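Local structure of regulatory protein RecX (3D5L) at residues Y18-Y21 / A27-V30; R76-I81 / P97-L102. The protein probably modulates the activity of the RecA recombinase, as a member of the RecX family of regulators. All coordinates share one frame; numbering follows the deposited sequence.

Interaction 1: Y18-Y21 / A27-V30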
loop_
_atom_site.group_PDB
_atom_site.type_symbol
_atom_site.label_atom_id
_atom_site.label_comp_id
_atom_site.label_asym_id
_atom_site.label_seq_id
_atom_site.Cartn_x
_atom_site.Cartn_y
_atom_site.Cartn_z
ATOM N N TYR A 18 6.438 -15.288 -23.762
ATOM C CA TYR A 18 6.840 -15.920 -25.018
ATOM C C TYR A 18 7.901 -16.990 -24.839
ATOM O O TYR A 18 8.710 -16.931 -23.913
ATOM C CB TYR A 18 7.381 -14.870 -25.981
ATOM C CG TYR A 18 6.381 -13.793 -26.318
ATOM C CD1 TYR A 18 5.540 -13.914 -27.432
ATOM C CD2 TYR A 18 6.243 -12.668 -25.499
ATOM C CE1 TYR A 18 4.590 -12.938 -27.721
ATOM C CE2 TYR A 18 5.297 -11.691 -25.776
ATOM C CZ TYR A 18 4.472 -11.827 -26.889
ATOM O OH TYR A 18 3.552 -10.835 -27.179
ATOM N N ASN A 19 7.888 -17.969 -25.736
ATOM C CA ASN A 19 8.875 -19.034 -25.721
ATOM C C ASN A 19 9.893 -18.702 -26.805
ATOM O O ASN A 19 9.518 -18.441 -27.950
ATOM C CB ASN A 19 8.228 -20.396 -26.015
ATOM C CG ASN A 19 7.263 -20.831 -24.930
ATOM O OD1 ASN A 19 7.542 -20.679 -23.743
ATOM N ND2 ASN A 19 6.125 -21.392 -25.334
ATOM N N ILE A 20 11.173 -18.699 -26.436
ATOM C CA ILE A 20 12.248 -18.391 -27.377
ATOM C C ILE A 20 13.056 -19.628 -27.754
ATOM O O ILE A 20 13.520 -20.375 -26.891
ATOM C CB ILE A 20 13.208 -17.318 -26.808
ATOM C CG1 ILE A 20 12.544 -15.940 -26.856
ATOM C CG2 ILE A 20 14.491 -17.267 -27.623
ATOM C CD1 ILE A 20 11.260 -15.845 -26.086
ATOM N N TYR A 21 13.211 -19.835 -29.057
ATOM C CA TYR A 21 13.961 -20.963 -29.595
ATOM C C TYR A 21 15.263 -20.476 -30.210
ATOM O O TYR A 21 15.266 -19.578 -31.049
ATOM C CB TYR A 21 13.146 -21.678 -30.674
ATOM C CG TYR A 21 11.897 -22.354 -30.164
ATOM C CD1 TYR A 21 11.814 -23.743 -30.079
ATOM C CD2 TYR A 21 10.798 -21.603 -29.752
ATOM C CE1 TYR A 21 10.657 -24.370 -29.593
ATOM C CE2 TYR A 21 9.647 -22.211 -29.266
ATOM C CZ TYR A 21 9.583 -23.589 -29.188
ATOM O OH TYR A 21 8.444 -24.176 -28.683
ATOM N N ALA A 27 14.756 -22.479 -25.804
ATOM C CA ALA A 27 15.803 -21.992 -24.908
ATOM C C ALA A 27 15.277 -21.397 -23.599
ATOM O O ALA A 27 15.663 -21.837 -22.515
ATOM C CB ALA A 27 16.670 -20.971 -25.629
ATOM N N PHE A 28 14.402 -20.398 -23.680
ATOM C CA PHE A 28 13.887 -19.788 -22.454
ATOM C C PHE A 28 12.673 -18.904 -22.686
ATOM O O PHE A 28 12.368 -18.529 -23.823
ATOM C CB PHE A 28 15.001 -18.987 -21.760
ATOM C CG PHE A 28 15.597 -17.916 -22.615
ATOM C CD1 PHE A 28 14.987 -16.672 -22.725
ATOM C CD2 PHE A 28 16.768 -18.152 -23.325
ATOM C CE1 PHE A 28 15.535 -15.680 -23.528
ATOM C CE2 PHE A 28 17.323 -17.169 -24.131
ATOM C CZ PHE A 28 16.706 -15.927 -24.234
ATOM N N PRO A 29 11.956 -18.556 -21.604
ATOM C CA PRO A 29 10.777 -17.712 -21.752
ATOM C C PRO A 29 11.096 -16.294 -21.295
ATOM O O PRO A 29 12.003 -16.077 -20.485
ATOM C CB PRO A 29 9.799 -18.381 -20.825
ATOM C CG PRO A 29 10.687 -18.608 -19.624
ATOM C CD PRO A 29 12.022 -19.084 -20.230
ATOM N N VAL A 30 10.355 -15.329 -21.815
ATOM C CA VAL A 30 10.571 -13.951 -21.432
ATOM C C VAL A 30 9.237 -13.244 -21.360
ATOM O O VAL A 30 8.366 -13.483 -22.187
ATOM C CB VAL A 30 11.479 -13.213 -22.447
ATOM C CG1 VAL A 30 12.920 -13.664 -22.279
ATOM C CG2 VAL A 30 11.018 -13.500 -23.869
#
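The Ile20 side chain lies roughly perpendicular to that of Val30 on one face of an antiparallel beta hairpin, Ile20 CD1 being 3.2 Å from Val30 CG2, closer than methyl groups usually pack and so to be read with caution. The two branches of Ile20 serve different partners. With CG1 placed beside the backbone N (chi1 -74°), CD1 is carried toward Val30, while Ile20 CG2 approaches one face of the Phe28 ring off-centre, 4.3 Å from Phe28 CZ. An alanine here would probably leave that ring face and Val30 CG2 without their Ile20 partners. The backbone fixes this register: Tyr18 and Val30 form a hydrogen-bonded pair, each N 3.1 Å from the other's O. Pro29 sits opposite Asn19 in a non-hydrogen-bonded pair, where its missing N-H costs no cross-strand bond. Ala27 and Phe28 form a classic beta bulge opposite Ile20, whose O accepts Ala27 N in the carbonyl plane (2.7 Å) and, weakly, Phe28 N (3.3 Å). On the other face, the Asn19 amide bonds to Glu10 and Gln12. Strand 17-22 runs between strands 25-31 and 4-11; Ile54 of helix 48-71 packs against Phe28 and Val30, and Leu35 of helix 32-37 against Tyr18 and Val30.

Interaction 2: R76-I81 / P97-L102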
loop_
_atom_site.group_PDB
_atom_site.type_symbol
_atom_site.label_atom_id
_atom_site.label_comp_id
_atom_site.label_asym_id
_atom_site.label_seq_id
_atom_site.Cartn_x
_atom_site.Cartn_y
_atom_site.Cartn_z
ATOM N N ARG A 76 -3.871 -0.759 -1.634
ATOM C CA ARG A 76 -2.604 -0.994 -0.935
ATOM C C ARG A 76 -1.759 0.263 -0.792
ATOM O O ARG A 76 -1.780 1.130 -1.665
ATOM C CB ARG A 76 -1.725 -1.995 -1.695
ATOM C CG ARG A 76 -2.433 -3.163 -2.333
ATOM C CD ARG A 76 -2.941 -4.156 -1.318
ATOM N NE ARG A 76 -3.519 -5.303 -1.997
ATOM C CZ ARG A 76 -4.041 -6.351 -1.377
ATOM N NH1 ARG A 76 -4.062 -6.399 -0.041
ATOM N NH2 ARG A 76 -4.540 -7.352 -2.091
ATOM N N THR A 77 -0.986 0.327 0.293
ATOM C CA THR A 77 -0.071 1.440 0.543
ATOM C C THR A 77 1.258 0.979 -0.040
ATOM O O THR A 77 1.395 -0.176 -0.469
ATOM C CB THR A 77 0.194 1.676 2.048
ATOM O OG1 THR A 77 0.720 0.471 2.621
ATOM C CG2 THR A 77 -1.074 2.085 2.781
ATOM N N GLU A 78 2.237 1.870 -0.039
ATOM C CA GLU A 78 3.554 1.529 -0.547
ATOM C C GLU A 78 4.162 0.480 0.379
ATOM O O GLU A 78 4.749 -0.504 -0.073
ATOM C CB GLU A 78 4.435 2.781 -0.579
ATOM C CG GLU A 78 5.904 2.495 -0.805
ATOM C CD GLU A 78 6.742 3.759 -0.866
ATOM O OE1 GLU A 78 6.545 4.555 -1.819
ATOM O OE2 GLU A 78 7.593 3.949 0.041
ATOM N N SER A 79 4.012 0.687 1.680
ATOM C CA SER A 79 4.559 -0.252 2.645
ATOM C C SER A 79 3.900 -1.625 2.533
ATOM O O SER A 79 4.459 -2.612 3.001
ATOM C CB SER A 79 4.426 0.289 4.071
ATOM O OG SER A 79 3.075 0.375 4.471
ATOM N N ASP A 80 2.712 -1.695 1.929
ATOM C CA ASP A 80 2.056 -2.992 1.749
ATOM C C ASP A 80 2.776 -3.705 0.610
ATOM O O ASP A 80 3.017 -4.909 0.665
ATOM C CB ASP A 80 0.576 -2.842 1.378
ATOM C CG ASP A 80 -0.298 -2.455 2.562
ATOM O OD1 ASP A 80 0.076 -2.761 3.721
ATOM O OD2 ASP A 80 -1.374 -1.861 2.321
ATOM N N ILE A 81 3.121 -2.944 -0.424
ATOM C CA ILE A 81 3.824 -3.494 -1.574
ATOM C C ILE A 81 5.223 -3.980 -1.189
ATOM O O ILE A 81 5.635 -5.062 -1.592
ATOM C CB ILE A 81 3.947 -2.446 -2.680
ATOM C CG1 ILE A 81 2.552 -1.985 -3.110
ATOM C CG2 ILE A 81 4.739 -3.017 -3.852
ATOM C CD1 ILE A 81 1.655 -3.099 -3.607
ATOM N N PRO A 97 13.186 -0.426 -7.712
ATOM C CA PRO A 97 12.824 -0.278 -9.130
ATOM C C PRO A 97 11.339 -0.575 -9.373
ATOM O O PRO A 97 10.669 0.143 -10.107
ATOM C CB PRO A 97 13.738 -1.287 -9.837
ATOM C CG PRO A 97 14.949 -1.302 -8.962
ATOM C CD PRO A 97 14.340 -1.330 -7.571
ATOM N N ILE A 98 10.831 -1.636 -8.752
ATOM C CA ILE A 98 9.423 -2.012 -8.893
ATOM C C ILE A 98 8.516 -0.960 -8.254
ATOM O O ILE A 98 7.492 -0.604 -8.825
ATOM C CB ILE A 98 9.167 -3.427 -8.269
ATOM C CG1 ILE A 98 9.727 -4.498 -9.211
ATOM C CG2 ILE A 98 7.674 -3.660 -7.999
ATOM C CD1 ILE A 98 9.588 -5.910 -8.702
ATOM N N LEU A 99 8.893 -0.452 -7.080
ATOM C CA LEU A 99 8.092 0.580 -6.420
ATOM C C LEU A 99 8.031 1.787 -7.335
ATOM O O LEU A 99 6.980 2.416 -7.479
ATOM C CB LEU A 99 8.702 1.026 -5.089
ATOM C CG LEU A 99 8.657 0.097 -3.875
ATOM C CD1 LEU A 99 9.237 0.832 -2.666
ATOM C CD2 LEU A 99 7.223 -0.333 -3.594
ATOM N N LYS A 100 9.175 2.103 -7.937
ATOM C CA LYS A 100 9.293 3.224 -8.856
ATOM C C LYS A 100 8.445 2.976 -10.094
ATOM O O LYS A 100 7.721 3.866 -10.543
ATOM C CB LYS A 100 10.748 3.417 -9.281
ATOM C CG LYS A 100 10.966 4.617 -10.180
ATOM C CD LYS A 100 12.409 4.695 -10.652
ATOM C CE LYS A 100 12.636 5.897 -11.567
ATOM N NZ LYS A 100 14.046 5.949 -12.047
ATOM N N LYS A 101 8.541 1.771 -10.649
ATOM C CA LYS A 101 7.765 1.444 -11.833
ATOM C C LYS A 101 6.269 1.464 -11.556
ATOM O O LYS A 101 5.490 1.964 -12.367
ATOM C CB LYS A 101 8.166 0.076 -12.400
ATOM C CG LYS A 101 7.282 -0.337 -13.578
ATOM C CD LYS A 101 7.852 -1.493 -14.406
ATOM C CE LYS A 101 6.971 -1.712 -15.647
ATOM N NZ LYS A 101 7.455 -2.799 -16.555
ATOM N N LEU A 102 5.859 0.921 -10.414
ATOM C CA LEU A 102 4.445 0.906 -10.057
ATOM C C LEU A 102 3.979 2.329 -9.796
ATOM O O LEU A 102 2.868 2.710 -10.154
ATOM C CB LEU A 102 4.218 0.065 -8.798
ATOM C CG LEU A 102 4.268 -1.455 -8.951
ATOM C CD1 LEU A 102 4.361 -2.083 -7.564
ATOM C CD2 LEU A 102 3.028 -1.940 -9.707
#
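Ile81 meets Leu99 and Leu102 where helix 78-87 packs on helix 92-104, within the first three-helix domain of RecX, a family unit related to helix-turn-helix folds. The contact itself is apolar. The side chains of Ile81 and Leu99 lie alongside, pointing opposite ways, and Ile81 CG2 touches both leucines, 3.7 Å from Leu99 CD2 and 3.8 Å from Leu102 CD1. It can do so because chi1 of -59° turns CG2 anti to the backbone N, with CG1 beside that N. Glu78 adds its aliphatic part: its extended chain runs roughly perpendicular to the Leu99 side chain, and Glu78 CG lies 4.2 Å from Leu99 CD1. The charged end of Glu78 reaches on to Arg103, where OE1 forms a salt bridge with NH2, a polar tie between the same two helices. Tyr70 of helix 48-71 also packs against Ile81, and Tyr64 against Leu102. Hydrogen bonds within 76-81 shape the start of its helix. Thr77 is the N-cap residue, and its OG1 is bonded to Ser79 OG at 3.0 Å. Asp80 turns back to the cap: its OD2 accepts Thr77 N at 3.0 Å, nearly straight at 173°, with the donor above the carboxylate plane.

In the fold
From the N terminus, the chain lays down strand 4-11 and turns back into strand 17-22. Interaction 1 then closes a short hairpin loop of five residues by pairing 18-21 with 27-30 on strand 25-31. The long helix 48-71 runs from this sheet toward the helical part of the chain, where interaction 2 closes a wider, mostly helical loop of 15 residues between 76-81 and 97-102. The two closures stand in series, neither nested nor crossed. The centres of interaction 1 and interaction 2 lie about 28 Å apart, and the nearest atoms of interactions 1 and 2 about 12 Å apart. Helix 48-71 touches both, through Ile54 at the hairpin and through Tyr64 and Tyr70 at the helix pair, so it joins the N-terminal sheet to the first three-helix domain.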